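Local structure of foldase protein PrsA (Bacillus subtilis, 4WO7) at residues K48-S53 with Q239-K244. The protein assists the folding of secreted proteins outside the cell after their translocation and has peptidyl-prolyl cis-trans isomerase activity. Sequence-based numbering, arbitrary orientation.
Sequences KKYKVS and QKVMKK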
loop_
_atom_site.group_PDB
_atom_site.type_symbol
_atom_site.label_atom_id
_atom_site.label_comp_id
_atom_site.label_asym_id
_atom_site.label_seq_id
_atom_site.Cartn_x
_atom_site.Cartn_y
_atom_site.Cartn_z
ATOM N N LYS A 48 19.479 -20.376 -13.927
ATOM C CA LYS A 48 20.174 -21.136 -14.951
ATOM C C LYS A 48 21.043 -20.224 -15.820
ATOM O O LYS A 48 22.106 -20.630 -16.293
ATOM C CB LYS A 48 19.173 -21.927 -15.790
ATOM C CG LYS A 48 19.822 -22.820 -16.823
ATOM C CD LYS A 48 18.787 -23.709 -17.467
ATOM C CE LYS A 48 19.424 -24.691 -18.425
ATOM N NZ LYS A 48 18.417 -25.637 -18.972
ATOM N N LYS A 49 20.582 -18.993 -16.030
ATOM C CA LYS A 49 21.323 -18.029 -16.838
ATOM C C LYS A 49 22.429 -17.383 -16.022
ATOM O O LYS A 49 23.609 -17.542 -16.330
ATOM C CB LYS A 49 20.378 -16.963 -17.394
ATOM C CG LYS A 49 21.024 -15.963 -18.351
ATOM C CD LYS A 49 19.964 -15.189 -19.119
ATOM C CE LYS A 49 20.596 -14.284 -20.164
ATOM N NZ LYS A 49 19.587 -13.543 -20.973
ATOM N N TYR A 50 22.044 -16.645 -14.987
ATOM C CA TYR A 50 23.016 -15.976 -14.140
ATOM C C TYR A 50 23.339 -16.933 -13.018
ATOM O O TYR A 50 22.520 -17.791 -12.684
ATOM C CB TYR A 50 22.465 -14.661 -13.611
ATOM C CG TYR A 50 21.937 -13.816 -14.725
ATOM C CD1 TYR A 50 22.775 -12.998 -15.465
ATOM C CD2 TYR A 50 20.601 -13.875 -15.069
ATOM C CE1 TYR A 50 22.288 -12.243 -16.502
ATOM C CE2 TYR A 50 20.103 -13.130 -16.099
ATOM C CZ TYR A 50 20.949 -12.318 -16.820
ATOM O OH TYR A 50 20.432 -11.575 -17.852
ATOM N N LYS A 51 24.519 -16.794 -12.432
ATOM C CA LYS A 51 24.894 -17.676 -11.343
ATOM C C LYS A 51 25.209 -16.877 -10.101
ATOM O O LYS A 51 26.012 -15.945 -10.123
ATOM C CB LYS A 51 26.089 -18.543 -11.736
ATOM C CG LYS A 51 25.772 -19.592 -12.789
ATOM C CD LYS A 51 24.905 -20.702 -12.213
ATOM C CE LYS A 51 24.201 -21.488 -13.304
ATOM N NZ LYS A 51 25.181 -22.209 -14.163
ATOM N N VAL A 52 24.568 -17.285 -9.013
ATOM C CA VAL A 52 24.698 -16.628 -7.728
ATOM C C VAL A 52 25.200 -17.609 -6.687
ATOM O O VAL A 52 24.605 -18.663 -6.465
ATOM C CB VAL A 52 23.347 -16.024 -7.287
ATOM C CG1 VAL A 52 23.392 -15.536 -5.845
ATOM C CG2 VAL A 52 22.926 -14.911 -8.248
ATOM N N SER A 53 26.309 -17.243 -6.060
ATOM C CA SER A 53 26.935 -18.055 -5.035
ATOM C C SER A 53 26.505 -17.609 -3.648
ATOM O O SER A 53 26.030 -16.490 -3.464
ATOM C CB SER A 53 28.452 -17.987 -5.174
ATOM O OG SER A 53 28.911 -16.652 -5.040
ATOM N N GLN A 239 11.361 -9.515 -17.834
ATOM C CA GLN A 239 10.359 -10.045 -18.751
ATOM C C GLN A 239 10.931 -10.266 -20.150
ATOM O O GLN A 239 10.447 -11.116 -20.901
ATOM C CB GLN A 239 9.150 -9.105 -18.816
ATOM C CG GLN A 239 7.882 -9.742 -19.342
ATOM C CD GLN A 239 7.439 -10.943 -18.531
ATOM O OE1 GLN A 239 7.874 -11.135 -17.394
ATOM N NE2 GLN A 239 6.566 -11.758 -19.112
ATOM N N LYS A 240 11.952 -9.496 -20.510
ATOM C CA LYS A 240 12.645 -9.724 -21.773
ATOM C C LYS A 240 13.335 -11.076 -21.784
ATOM O O LYS A 240 13.388 -11.757 -22.810
ATOM C CB LYS A 240 13.682 -8.645 -22.034
ATOM C CG LYS A 240 13.122 -7.309 -22.404
ATOM C CD LYS A 240 14.268 -6.409 -22.777
ATOM C CE LYS A 240 13.820 -5.043 -23.209
ATOM N NZ LYS A 240 15.025 -4.258 -23.559
ATOM N N VAL A 241 13.876 -11.454 -20.633
ATOM C CA VAL A 241 14.579 -12.717 -20.511
ATOM C C VAL A 241 13.557 -13.837 -20.589
ATOM O O VAL A 241 13.813 -14.879 -21.190
ATOM C CB VAL A 241 15.363 -12.820 -19.185
ATOM C CG1 VAL A 241 16.124 -14.131 -19.120
ATOM C CG2 VAL A 241 16.330 -11.659 -19.037
HETATM N N MSE A 242 12.391 -13.603 -19.992
HETATM C CA MSE A 242 11.356 -14.622 -19.905
HETATM C C MSE A 242 10.739 -14.943 -21.269
HETATM O O MSE A 242 10.380 -16.091 -21.528
HETATM C CB MSE A 242 10.266 -14.184 -18.924
HETATM C CG MSE A 242 10.723 -14.085 -17.466
HETATM SE SE MSE A 242 11.605 -15.700 -16.804
HETATM C CE MSE A 242 10.355 -16.996 -17.534
ATOM N N LYS A 243 10.613 -13.944 -22.140
ATOM C CA LYS A 243 10.117 -14.201 -23.494
ATOM C C LYS A 243 11.098 -15.048 -24.296
ATOM O O LYS A 243 10.685 -15.933 -25.047
ATOM C CB LYS A 243 9.823 -12.906 -24.257
ATOM C CG LYS A 243 8.500 -12.247 -23.910
ATOM C CD LYS A 243 8.270 -11.032 -24.788
ATOM C CE LYS A 243 6.885 -10.453 -24.595
ATOM N NZ LYS A 243 6.674 -9.289 -25.496
ATOM N N LYS A 244 12.391 -14.777 -24.143
ATOM C CA LYS A 244 13.408 -15.501 -24.899
ATOM C C LYS A 244 13.482 -16.956 -24.445
ATOM O O LYS A 244 14.117 -17.784 -25.098
ATOM C CB LYS A 244 14.783 -14.849 -24.737
ATOM C CG LYS A 244 14.950 -13.522 -25.458
ATOM C CD LYS A 244 16.424 -13.120 -25.540
ATOM C CE LYS A 244 16.773 -11.889 -24.702
ATOM N NZ LYS A 244 17.352 -12.190 -23.362
#
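Lys49 brings the CD-to-NZ end of its side chain up to Val241, joining the C-terminal end of the long helix 21-49 to helix 231-244. The contact belongs to the mainly helical part of PrsA, where an N-terminal and a C-terminal helix, their segments 186 residues apart in sequence, pack together, consistent with the two domains that flank the PPIC-type isomerase domain. The lysine leaves its helix with CG anti to the backbone N (chi1 -175°) and stays extended to the amine, a straight reach that brings its far end to the valine. There CD of Lys49 lies 4.0 Å from CG1 of Val241, and the lysine NZ is equally near that same methyl. The other methyl, CG2 of Val241, faces the hydroxyl of Tyr50, whose OH is 4.3 Å away. Tyr50 is the first residue to break from helical geometry, and CG of Lys49 sits 3.7 Å above its ring plane, displaced toward the rim. Val241 is buried, for it also touches Leu46 of helix 21-49 and Asn101 of helix 81-101; the next residue, Met242, a selenomethionine, packs on Val41, Gln42 and Val45. At the exposed margin Lys244 bends at chi3 and chi4 and crosses Lys49 at about a right angle. This brings two like charges close together, with NZ of Lys49 3.5 Å from NZ of Lys244.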